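Local coordinates for putative D-alanine N-acetyltransferase of GNAT family (Desulfovibrio desulfuricans subsp. desulfuricans, PDB 2R7H), which probably transfers an acyl group, most likely acetyl from acetyl-CoA, to an amine substrate, at residues Asp30-Arg35 against Asp50-Val56; Ser40-Phe44 against Lys140-Thr144; Tyr82-Gly86 against Val119-Val123. All blocks are in the same frame, centred on the assembly; numbering follows the deposited sequence.

In the fold
From the N terminus, helix 30-41 is followed after a short turn by helix 46-61, and contact 1 closes this hairpin by laying 30-35 against 50-56. Residues 40-44, which end the first helix and begin the turn, wait until 140-144 for their partner, so contact 2 closes a loop of 95 residues and crosses contact 1. Inside that loop, after contact 1 is complete, contact 3 sets strand 78-87 against helix 111-125. Tyr82 and Cys84, on the sheet face away from that helix, meet Val34, Ala52 and Leu55 of contact 1. Contacts 1 and 3 thus lie on opposite faces of the sheet, while contact 2 ties the helical hairpin to the start of helix 142-150.

Contact 1 of 3, residues Asp30-Arg35 against Asp50-Val56; sequences DALLVR and DVAQELV
Arg35 and Asp50 form the charged end of this helix pair. NH1 and NH2 of Arg35 both grip one oxygen, OD1 of Asp50, the NH1-OD1 distance being 2.9 Å. NH1 comes from the anti side, close to the carboxylate plane, and NH2 from above it on the same face. Arg35 NH1 also gives a hydrogen bond to Gln53 OE1 at 3.1 Å, in the amide's carbonyl plane. An extended chain, with CG anti to the backbone N (chi1 -165°), carries the guanidinium this far; Glu39 holds its NE.

The apolar contacts join Ala31 and Val34 to Ala52 and Val56. Val34 and Val56 meet tip to tip, CG2 to CG2 at 3.8 Å. Val56 CG1 rests against the Ala31 backbone, 3.4 Å from Ala31 N, and Val34 CG1 faces Ala52 CB at 4.3 Å. Gln53 lays its CG against Ala31 O at 3.4 Å; the axes of the two short segments approach to 8.4 Å and run nearly antiparallel (156°).

Small and branched residues therefore let the two helices of this GNAT hairpin approach closely over the sheet, while a shared NH1 links the carboxylate and amide and probably limits rotation of the guanidinium.

Contact 2 of 3, residues Ser40-Phe44 against Lys140-Thr144; sequences STGFF and KYAPT
Lys140 runs its aliphatic chain across one face of the Phe43 ring and brings its ammonium to the Gly42 carbonyl. The lysine is extended throughout, starting with CG anti to the backbone N (chi1 177°), and the two side chains slide past each other in opposite directions. Lys140 CE lies over that ring face, 3.9 Å from the Phe43 centroid, as a CH-pi contact. Lys140 NZ stands over the same face, 4.8 Å from that centroid and 23° off the ring normal, which makes a cation-pi pair. Lys140 NZ also makes a weak hydrogen bond to Gly42 O, 3.3 Å away. The backbone takes part too: Lys140 O lies in the plane of the Phe43 ring at its edge, 3.5 Å from Phe43 CZ.

Tyr141 follows with a T-shaped stack in which Phe43 supplies the edge and Tyr141 the face. The centroids are 5.2 Å apart and the planes stand at 81°. Phe43 CD2 makes the closest approach, 3.5 Å from Tyr141 CE2. Tyr141 also packs on Thr135 and Ser136 of strand 130-136. Thr144, in the first turn of helix 142-150, reaches the ring loosely, its OG1 4.5 Å from Phe43 CE2.

On the opposing segment, the chain leaves helix 30-41 at Gly42 with positive phi. An ST turn, in which Thr41 OG1 accepts from Phe43 N, shapes the backbone just before the aromatic residue. The contact thus links the turn after helix 30-41 to the chain leading from strand 130-136 into helix 142-150.

Phe43 is gripped by a cation and methylenes over one face and by an aromatic ring at its edge. This surface bridge probably owes most to dispersion and ring electrostatics, the ammonium standing rather far from the ring and its hydrogen bond being weak.

Contact 3 of 3, residues Tyr82-Gly86 against Val119-Val123; sequences YACYG and VVHDV
Val119 meets Tyr85 with both of its methyl groups. Val119 CG1 sits over one face of the phenol ring, 3.9 Å from the Tyr85 centroid, a CH-pi contact displaced toward the ring rim. Val119 CG2 fills the angle between the tyrosine and Ala83, lying 3.5 Å from Ala83 CB and 3.7 Å from Tyr85 CD1. One turn along the helix, Val123 CG2 comes in obliquely from the same side of the ring, 3.7 Å from Tyr85 CE2. At the phenol end, Tyr85 OH lies 3.1 Å from Asp122 CB. The aspartate side chain crosses the tyrosine at about a right angle; ring and carboxylate planes stand 45° apart.

A water joins these two polar groups. It donates to Asp122 OD2 at 2.7 Å and forms a short hydrogen bond of 2.5 Å with Tyr85 OH, so the buried hydroxyl has a polar partner.

Outside this first shell, several residues fix the groups in place. Tyr85 CG stands between the backbone N and the carbonyl carbon (chi1 74°), which sends the ring out from the strand to the helix, and His69 meets that ring as well. Asp122 OD1 accepts a nearly straight bond of 2.8 Å from His121 ND1, in the imidazole plane, while OD2 has a salt bridge to Arg24. Together they would restrain the carboxylate's rotation and probably favour its charged form.

Strand 82-86 and helix 119-123 run roughly parallel, 24° apart. The strand pairs with 69-75 on one side and 94-102 on the other, so helix 111-125 packs over central strands of the GNAT sheet, while Cys84 points away from that helix and Tyr82 packs on helix 30-41.

Contact 1 of 3, residues Asp30-Arg35 against Asp50-Val56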
ATOM      1  N   ASP B  30     -21.132  -5.472  13.399  1.00 51.73           N
ATOM      2  CA  ASP B  30     -19.715  -5.104  13.503  1.00 49.80           C
ATOM      3  C   ASP B  30     -19.199  -3.766  12.954  1.00 48.29           C
ATOM      4  O   ASP B  30     -18.324  -3.148  13.589  1.00 44.98           O
ATOM      5  CB  ASP B  30     -18.850  -6.243  12.940  1.00 49.04           C
ATOM      6  CG  ASP B  30     -18.991  -7.552  13.725  1.00 49.85           C
ATOM      7  OD1 ASP B  30     -19.335  -7.553  14.932  1.00 48.25           O
ATOM      8  OD2 ASP B  30     -18.728  -8.603  13.111  1.00 43.72           O
ATOM      9  N   ALA B  31     -19.703  -3.357  11.790  1.00 48.02           N
ATOM     10  CA  ALA B  31     -19.307  -2.097  11.141  1.00 48.45           C
ATOM     11  C   ALA B  31     -19.444  -0.898  12.086  1.00 48.52           C
ATOM     12  O   ALA B  31     -18.508  -0.111  12.226  1.00 49.17           O
ATOM     13  CB  ALA B  31     -20.139  -1.865   9.889  1.00 47.88           C
ATOM     14  N   LEU B  32     -20.584  -0.794  12.760  1.00 49.05           N
ATOM     15  CA  LEU B  32     -20.815   0.304  13.690  1.00 48.20           C
ATOM     16  C   LEU B  32     -20.072   0.092  15.027  1.00 47.13           C
ATOM     17  O   LEU B  32     -19.595   1.064  15.611  1.00 46.31           O
ATOM     18  CB  LEU B  32     -22.304   0.520  13.923  1.00 49.87           C
ATOM     19  CG  LEU B  32     -22.629   1.896  14.499  1.00 51.42           C
ATOM     20  CD1 LEU B  32     -22.250   2.986  13.470  1.00 50.58           C
ATOM     21  CD2 LEU B  32     -24.122   1.996  14.882  1.00 50.86           C
ATOM     22  N   LEU B  33     -19.975  -1.164  15.500  1.00 46.27           N
ATOM     23  CA  LEU B  33     -19.254  -1.498  16.750  1.00 43.79           C
ATOM     24  C   LEU B  33     -17.789  -1.157  16.588  1.00 42.09           C
ATOM     25  O   LEU B  33     -17.167  -0.658  17.529  1.00 43.97           O
ATOM     26  CB  LEU B  33     -19.426  -2.982  17.141  1.00 41.90           C
ATOM     27  CG  LEU B  33     -20.798  -3.452  17.612  1.00 44.50           C
ATOM     28  CD1 LEU B  33     -20.922  -4.959  17.604  1.00 40.62           C
ATOM     29  CD2 LEU B  33     -21.121  -2.875  18.988  1.00 45.07           C
ATOM     30  N   VAL B  34     -17.237  -1.467  15.411  1.00 40.71           N
ATOM     31  CA  VAL B  34     -15.843  -1.148  15.082  1.00 39.29           C
ATOM     32  C   VAL B  34     -15.648   0.367  15.078  1.00 39.00           C
ATOM     33  O   VAL B  34     -14.670   0.888  15.655  1.00 34.85           O
ATOM     34  CB  VAL B  34     -15.426  -1.750  13.736  1.00 39.58           C
ATOM     35  CG1 VAL B  34     -14.216  -1.019  13.142  1.00 35.48           C
ATOM     36  CG2 VAL B  34     -15.205  -3.270  13.902  1.00 39.28           C
ATOM     37  N   ARG B  35     -16.581   1.065  14.442  1.00 38.38           N
ATOM     38  CA  ARG B  35     -16.494   2.526  14.392  1.00 39.19           C
ATOM     39  C   ARG B  35     -16.439   3.078  15.802  1.00 37.40           C
ATOM     40  O   ARG B  35     -15.548   3.854  16.102  1.00 40.82           O
ATOM     41  CB  ARG B  35     -17.653   3.157  13.652  1.00 37.10           C
ATOM     42  CG  ARG B  35     -17.325   4.605  13.321  1.00 46.01           C
ATOM     43  CD  ARG B  35     -18.464   5.402  12.803  1.00 41.95           C
ATOM     44  NE  ARG B  35     -17.920   6.729  12.525  1.00 48.44           N
ATOM     45  CZ  ARG B  35     -17.331   7.119  11.393  1.00 47.89           C
ATOM     46  NH1 ARG B  35     -17.299   6.319  10.348  1.00 51.39           N
ATOM     47  NH2 ARG B  35     -16.827   8.369  11.302  1.00 49.64           N
ATOM     48  N   ASP B  50     -13.904   6.397   9.256  1.00 39.45           N
ATOM     49  CA  ASP B  50     -14.679   6.005   8.063  1.00 41.39           C
ATOM     50  C   ASP B  50     -14.018   4.844   7.368  1.00 40.17           C
ATOM     51  O   ASP B  50     -14.703   3.935   6.895  1.00 40.68           O
ATOM     52  CB  ASP B  50     -14.767   7.126   7.016  1.00 43.37           C
ATOM     53  CG  ASP B  50     -15.569   8.329   7.459  1.00 46.53           C
ATOM     54  OD1 ASP B  50     -16.534   8.175   8.214  1.00 43.94           O
ATOM     55  OD2 ASP B  50     -15.267   9.440   6.959  1.00 47.30           O
ATOM     56  N   VAL B  51     -12.695   4.910   7.260  1.00 39.86           N
ATOM     57  CA  VAL B  51     -11.926   3.833   6.645  1.00 42.86           C
ATOM     58  C   VAL B  51     -12.153   2.558   7.490  1.00 44.87           C
ATOM     59  O   VAL B  51     -12.596   1.538   6.954  1.00 45.97           O
ATOM     60  CB  VAL B  51     -10.397   4.173   6.505  1.00 42.47           C
ATOM     61  CG1 VAL B  51      -9.614   2.963   5.973  1.00 41.82           C
ATOM     62  CG2 VAL B  51     -10.189   5.397   5.601  1.00 44.03           C
ATOM     63  N   ALA B  52     -11.934   2.664   8.806  1.00 43.82           N
ATOM     64  CA  ALA B  52     -12.117   1.540   9.738  1.00 43.62           C
ATOM     65  C   ALA B  52     -13.451   0.830   9.526  1.00 43.36           C
ATOM     66  O   ALA B  52     -13.487  -0.394   9.401  1.00 44.95           O
ATOM     67  CB  ALA B  52     -11.950   2.005  11.182  1.00 39.10           C
ATOM     68  N   GLN B  53     -14.526   1.603   9.401  1.00 44.27           N
ATOM     69  CA  GLN B  53     -15.860   1.052   9.179  1.00 44.94           C
ATOM     70  C   GLN B  53     -16.056   0.502   7.764  1.00 45.75           C
ATOM     71  O   GLN B  53     -16.717  -0.532   7.600  1.00 44.43           O
ATOM     72  CB  GLN B  53     -16.922   2.114   9.460  1.00 45.65           C
ATOM     73  CG  GLN B  53     -18.368   1.606   9.303  1.00 47.13           C
ATOM     74  CD  GLN B  53     -19.407   2.659   9.607  1.00 47.85           C
ATOM     75  OE1 GLN B  53     -19.082   3.784   9.952  1.00 43.32           O
ATOM     76  NE2 GLN B  53     -20.673   2.292   9.468  1.00 52.07           N
ATOM     77  N   GLU B  54     -15.493   1.181   6.759  1.00 46.25           N
ATOM     78  CA  GLU B  54     -15.633   0.759   5.352  1.00 47.57           C
ATOM     79  C   GLU B  54     -15.063  -0.638   5.105  1.00 48.42           C
ATOM     80  O   GLU B  54     -15.674  -1.431   4.376  1.00 51.13           O
ATOM     81  CB  GLU B  54     -15.006   1.786   4.396  1.00 47.52           C
ATOM     82  N   LEU B  55     -13.914  -0.941   5.722  1.00 46.84           N
ATOM     83  CA  LEU B  55     -13.281  -2.267   5.609  1.00 44.32           C
ATOM     84  C   LEU B  55     -14.203  -3.389   6.105  1.00 44.33           C
ATOM     85  O   LEU B  55     -14.188  -4.476   5.552  1.00 44.09           O
ATOM     86  CB  LEU B  55     -11.977  -2.319   6.405  1.00 42.24           C
ATOM     87  CG  LEU B  55     -10.811  -1.403   6.016  1.00 45.10           C
ATOM     88  CD1 LEU B  55      -9.631  -1.581   6.965  1.00 45.92           C
ATOM     89  CD2 LEU B  55     -10.365  -1.634   4.586  1.00 47.42           C
ATOM     90  N   VAL B  56     -14.972  -3.122   7.163  1.00 43.87           N
ATOM     91  CA  VAL B  56     -15.895  -4.101   7.718  1.00 44.90           C
ATOM     92  C   VAL B  56     -17.079  -4.277   6.760  1.00 47.07           C
ATOM     93  O   VAL B  56     -17.569  -5.397   6.568  1.00 45.96           O
ATOM     94  CB  VAL B  56     -16.382  -3.711   9.125  1.00 43.67           C
ATOM     95  CG1 VAL B  56     -17.397  -4.712   9.622  1.00 45.79           C
ATOM     96  CG2 VAL B  56     -15.203  -3.614  10.104  1.00 41.15           C
TER

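Contact 2 of 3, residues Ser40-Phe44 against Lys140-Thr144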
ATOM      1  N   SER B  40     -13.474   5.651  20.188  1.00 40.78           N
ATOM      2  CA  SER B  40     -13.122   5.708  21.602  1.00 39.96           C
ATOM      3  C   SER B  40     -11.611   5.852  21.881  1.00 43.43           C
ATOM      4  O   SER B  40     -11.227   6.292  22.957  1.00 46.28           O
ATOM      5  CB  SER B  40     -13.625   4.463  22.313  1.00 40.46           C
ATOM      6  OG  SER B  40     -12.859   3.330  21.992  1.00 36.97           O
ATOM      7  N   THR B  41     -10.759   5.538  20.912  1.00 46.02           N
ATOM      8  CA  THR B  41      -9.298   5.603  21.109  1.00 47.60           C
ATOM      9  C   THR B  41      -8.610   6.951  20.917  1.00 49.29           C
ATOM     10  O   THR B  41      -7.541   7.144  21.481  1.00 50.88           O
ATOM     11  CB  THR B  41      -8.581   4.668  20.145  1.00 47.91           C
ATOM     12  OG1 THR B  41      -8.656   5.202  18.811  1.00 48.48           O
ATOM     13  CG2 THR B  41      -9.179   3.240  20.226  1.00 41.15           C
ATOM     14  N   GLY B  42      -9.166   7.850  20.098  1.00 49.69           N
ATOM     15  CA  GLY B  42      -8.526   9.159  19.834  1.00 50.08           C
ATOM     16  C   GLY B  42      -7.394   9.149  18.789  1.00 50.47           C
ATOM     17  O   GLY B  42      -6.723  10.153  18.574  1.00 51.25           O
ATOM     18  N   PHE B  43      -7.172   8.017  18.141  1.00 50.83           N
ATOM     19  CA  PHE B  43      -6.148   7.886  17.115  1.00 50.02           C
ATOM     20  C   PHE B  43      -6.759   7.903  15.726  1.00 49.94           C
ATOM     21  O   PHE B  43      -6.040   7.762  14.730  1.00 52.20           O
ATOM     22  CB  PHE B  43      -5.323   6.600  17.344  1.00 50.21           C
ATOM     23  CG  PHE B  43      -4.288   6.752  18.403  1.00 50.39           C
ATOM     24  CD1 PHE B  43      -4.637   6.756  19.736  1.00 53.87           C
ATOM     25  CD2 PHE B  43      -2.960   6.923  18.064  1.00 56.17           C
ATOM     26  CE1 PHE B  43      -3.676   6.942  20.727  1.00 53.76           C
ATOM     27  CE2 PHE B  43      -1.987   7.103  19.045  1.00 58.41           C
ATOM     28  CZ  PHE B  43      -2.349   7.115  20.379  1.00 55.10           C
ATOM     29  N   PHE B  44      -8.063   8.113  15.635  1.00 45.86           N
ATOM     30  CA  PHE B  44      -8.713   8.091  14.358  1.00 45.82           C
ATOM     31  C   PHE B  44      -9.499   9.367  14.124  1.00 44.58           C
ATOM     32  O   PHE B  44     -10.428   9.653  14.860  1.00 45.70           O
ATOM     33  CB  PHE B  44      -9.666   6.903  14.256  1.00 47.12           C
ATOM     34  CG  PHE B  44      -8.987   5.540  14.148  1.00 47.84           C
ATOM     35  CD1 PHE B  44      -8.424   4.932  15.272  1.00 54.16           C
ATOM     36  CD2 PHE B  44      -9.032   4.802  12.937  1.00 52.20           C
ATOM     37  CE1 PHE B  44      -7.838   3.640  15.181  1.00 46.85           C
ATOM     38  CE2 PHE B  44      -8.456   3.486  12.841  1.00 44.07           C
ATOM     39  CZ  PHE B  44      -7.871   2.924  13.958  1.00 46.93           C
ATOM     40  N   LYS B 140       3.018  11.153  19.973  1.00 37.75           N
ATOM     41  CA  LYS B 140       1.719  10.503  20.208  1.00 40.92           C
ATOM     42  C   LYS B 140       1.704   8.980  19.961  1.00 41.70           C
ATOM     43  O   LYS B 140       0.933   8.253  20.599  1.00 40.77           O
ATOM     44  CB  LYS B 140       0.677  11.175  19.301  1.00 42.44           C
ATOM     45  CG  LYS B 140      -0.750  10.592  19.341  1.00 47.23           C
ATOM     46  CD  LYS B 140      -1.614  11.242  18.265  1.00 46.94           C
ATOM     47  CE  LYS B 140      -3.025  10.711  18.348  1.00 56.84           C
ATOM     48  NZ  LYS B 140      -3.866  11.261  17.271  1.00 64.21           N
ATOM     49  N   TYR B 141       2.530   8.527  19.010  1.00 41.36           N
ATOM     50  CA  TYR B 141       2.655   7.113  18.635  1.00 40.62           C
ATOM     51  C   TYR B 141       3.745   6.349  19.354  1.00 40.96           C
ATOM     52  O   TYR B 141       3.970   5.194  19.038  1.00 40.48           O
ATOM     53  CB  TYR B 141       2.802   6.983  17.118  1.00 41.64           C
ATOM     54  CG  TYR B 141       1.508   7.298  16.422  1.00 39.44           C
ATOM     55  CD1 TYR B 141       1.177   8.593  16.083  1.00 41.17           C
ATOM     56  CD2 TYR B 141       0.605   6.293  16.136  1.00 44.50           C
ATOM     57  CE1 TYR B 141      -0.003   8.889  15.454  1.00 39.98           C
ATOM     58  CE2 TYR B 141      -0.578   6.582  15.518  1.00 37.57           C
ATOM     59  CZ  TYR B 141      -0.870   7.878  15.177  1.00 38.94           C
ATOM     60  OH  TYR B 141      -2.067   8.158  14.575  1.00 48.30           O
ATOM     61  N   ALA B 142       4.417   6.990  20.316  1.00 40.57           N
ATOM     62  CA  ALA B 142       5.444   6.335  21.122  1.00 40.82           C
ATOM     63  C   ALA B 142       4.919   5.035  21.774  1.00 40.28           C
ATOM     64  O   ALA B 142       5.607   4.017  21.725  1.00 40.00           O
ATOM     65  CB  ALA B 142       6.018   7.319  22.162  1.00 38.70           C
ATOM     66  N   PRO B 143       3.702   5.058  22.373  1.00 41.79           N
ATOM     67  CA  PRO B 143       3.145   3.825  22.951  1.00 40.97           C
ATOM     68  C   PRO B 143       2.993   2.676  21.941  1.00 40.12           C
ATOM     69  O   PRO B 143       3.390   1.549  22.230  1.00 38.57           O
ATOM     70  CB  PRO B 143       1.780   4.278  23.464  1.00 40.69           C
ATOM     71  CG  PRO B 143       1.932   5.728  23.715  1.00 41.62           C
ATOM     72  CD  PRO B 143       2.810   6.210  22.634  1.00 42.21           C
ATOM     73  N   THR B 144       2.416   2.979  20.778  1.00 39.79           N
ATOM     74  CA  THR B 144       2.242   2.025  19.684  1.00 36.82           C
ATOM     75  C   THR B 144       3.573   1.418  19.283  1.00 34.01           C
ATOM     76  O   THR B 144       3.666   0.219  19.110  1.00 34.81           O
ATOM     77  CB  THR B 144       1.640   2.702  18.446  1.00 36.97           C
ATOM     78  OG1 THR B 144       0.375   3.293  18.787  1.00 39.75           O
ATOM     79  CG2 THR B 144       1.425   1.696  17.329  1.00 37.07           C
TER

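Contact 3 of 3, residues Tyr82-Gly86 against Val119-Val123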
ATOM      1  N   TYR B  82     -10.454  -4.982  18.642  1.00 34.67           N
ATOM      2  CA  TYR B  82     -10.323  -5.814  17.452  1.00 34.12           C
ATOM      3  C   TYR B  82      -9.034  -5.506  16.715  1.00 30.38           C
ATOM      4  O   TYR B  82      -8.368  -4.493  16.990  1.00 29.60           O
ATOM      5  CB  TYR B  82     -11.520  -5.629  16.489  1.00 34.30           C
ATOM      6  CG  TYR B  82     -11.429  -4.450  15.566  1.00 35.29           C
ATOM      7  CD1 TYR B  82     -11.455  -3.152  16.047  1.00 34.52           C
ATOM      8  CD2 TYR B  82     -11.375  -4.634  14.195  1.00 39.10           C
ATOM      9  CE1 TYR B  82     -11.346  -2.070  15.196  1.00 41.41           C
ATOM     10  CE2 TYR B  82     -11.271  -3.565  13.338  1.00 38.75           C
ATOM     11  CZ  TYR B  82     -11.253  -2.292  13.838  1.00 42.29           C
ATOM     12  OH  TYR B  82     -11.175  -1.240  12.961  1.00 41.55           O
ATOM     13  N   ALA B  83      -8.699  -6.399  15.788  1.00 30.52           N
ATOM     14  CA  ALA B  83      -7.521  -6.260  14.919  1.00 29.68           C
ATOM     15  C   ALA B  83      -8.045  -6.413  13.477  1.00 31.09           C
ATOM     16  O   ALA B  83      -8.989  -7.172  13.239  1.00 31.02           O
ATOM     17  CB  ALA B  83      -6.536  -7.294  15.201  1.00 27.40           C
ATOM     18  N   CYS B  84      -7.457  -5.667  12.556  1.00 30.25           N
ATOM     19  CA  CYS B  84      -7.796  -5.662  11.133  1.00 31.12           C
ATOM     20  C   CYS B  84      -6.463  -5.963  10.413  1.00 28.52           C
ATOM     21  O   CYS B  84      -5.401  -5.360  10.701  1.00 29.75           O
ATOM     22  CB  CYS B  84      -8.346  -4.292  10.694  1.00 33.57           C
ATOM     23  SG  CYS B  84      -8.767  -4.339   8.931  1.00 50.39           S
ATOM     24  N   TYR B  85      -6.476  -6.917   9.502  1.00 27.85           N
ATOM     25  CA  TYR B  85      -5.246  -7.287   8.801  1.00 31.49           C
ATOM     26  C   TYR B  85      -5.552  -7.961   7.469  1.00 33.78           C
ATOM     27  O   TYR B  85      -6.684  -8.244   7.167  1.00 34.39           O
ATOM     28  CB  TYR B  85      -4.394  -8.224   9.704  1.00 32.88           C
ATOM     29  CG  TYR B  85      -4.928  -9.613   9.816  1.00 27.41           C
ATOM     30  CD1 TYR B  85      -5.938  -9.938  10.690  1.00 27.71           C
ATOM     31  CD2 TYR B  85      -4.438 -10.616   8.973  1.00 34.86           C
ATOM     32  CE1 TYR B  85      -6.425 -11.222  10.728  1.00 33.40           C
ATOM     33  CE2 TYR B  85      -4.892 -11.862   9.019  1.00 35.45           C
ATOM     34  CZ  TYR B  85      -5.886 -12.176   9.880  1.00 38.11           C
ATOM     35  OH  TYR B  85      -6.331 -13.458   9.863  1.00 41.57           O
ATOM     36  N   GLY B  86      -4.522  -8.239   6.670  1.00 34.66           N
ATOM     37  CA  GLY B  86      -4.782  -8.891   5.395  1.00 34.34           C
ATOM     38  C   GLY B  86      -3.554  -9.208   4.596  1.00 31.96           C
ATOM     39  O   GLY B  86      -2.478  -8.705   4.884  1.00 31.34           O
ATOM     40  N   VAL B 119      -3.924 -12.776  15.453  1.00 26.85           N
ATOM     41  CA  VAL B 119      -3.626 -12.440  14.073  1.00 25.08           C
ATOM     42  C   VAL B 119      -2.448 -13.277  13.600  1.00 23.56           C
ATOM     43  O   VAL B 119      -2.469 -13.791  12.494  1.00 27.78           O
ATOM     44  CB  VAL B 119      -3.302 -10.930  13.909  1.00 24.70           C
ATOM     45  CG1 VAL B 119      -2.652 -10.676  12.571  1.00 26.11           C
ATOM     46  CG2 VAL B 119      -4.614 -10.075  14.175  1.00 22.14           C
ATOM     47  N   VAL B 120      -1.408 -13.369  14.429  1.00 24.66           N
ATOM     48  CA  VAL B 120      -0.198 -14.150  14.107  1.00 25.74           C
ATOM     49  C   VAL B 120      -0.522 -15.636  13.912  1.00 26.90           C
ATOM     50  O   VAL B 120      -0.007 -16.245  13.011  1.00 26.77           O
ATOM     51  CB  VAL B 120       0.888 -13.959  15.156  1.00 26.53           C
ATOM     52  CG1 VAL B 120       2.013 -14.960  14.997  1.00 25.61           C
ATOM     53  CG2 VAL B 120       1.393 -12.539  15.087  1.00 27.15           C
ATOM     54  N   HIS B 121      -1.418 -16.175  14.739  1.00 31.23           N
ATOM     55  CA  HIS B 121      -1.880 -17.548  14.617  1.00 29.75           C
ATOM     56  C   HIS B 121      -2.522 -17.748  13.258  1.00 30.34           C
ATOM     57  O   HIS B 121      -2.210 -18.694  12.534  1.00 28.16           O
ATOM     58  CB  HIS B 121      -2.910 -17.827  15.712  1.00 31.75           C
ATOM     59  CG  HIS B 121      -3.738 -19.050  15.490  1.00 32.91           C
ATOM     60  ND1 HIS B 121      -4.902 -19.031  14.751  1.00 43.19           N
ATOM     61  CD2 HIS B 121      -3.600 -20.320  15.943  1.00 35.84           C
ATOM     62  CE1 HIS B 121      -5.433 -20.241  14.737  1.00 43.03           C
ATOM     63  NE2 HIS B 121      -4.667 -21.039  15.461  1.00 38.17           N
ATOM     64  N   ASP B 122      -3.415 -16.836  12.902  1.00 33.42           N
ATOM     65  CA  ASP B 122      -4.130 -16.918  11.624  1.00 31.82           C
ATOM     66  C   ASP B 122      -3.258 -16.795  10.399  1.00 31.84           C
ATOM     67  O   ASP B 122      -3.497 -17.475   9.424  1.00 31.52           O
ATOM     68  CB  ASP B 122      -5.240 -15.886  11.542  1.00 31.78           C
ATOM     69  CG  ASP B 122      -6.317 -16.097  12.543  1.00 36.78           C
ATOM     70  OD1 ASP B 122      -6.306 -17.112  13.290  1.00 35.36           O
ATOM     71  OD2 ASP B 122      -7.209 -15.234  12.572  1.00 45.30           O
ATOM     72  N   VAL B 123      -2.285 -15.887  10.455  1.00 33.07           N
ATOM     73  CA  VAL B 123      -1.328 -15.649   9.390  1.00 31.43           C
ATOM     74  C   VAL B 123      -0.425 -16.887   9.264  1.00 31.67           C
ATOM     75  O   VAL B 123      -0.118 -17.311   8.159  1.00 31.75           O
ATOM     76  CB  VAL B 123      -0.515 -14.353   9.631  1.00 31.52           C
ATOM     77  CG1 VAL B 123       0.702 -14.293   8.750  1.00 30.80           C
ATOM     78  CG2 VAL B 123      -1.413 -13.125   9.439  1.00 25.93           C
TER
HETATM   79  O   HOH W   1      -8.647 -13.691  10.828  1.00 52.12           O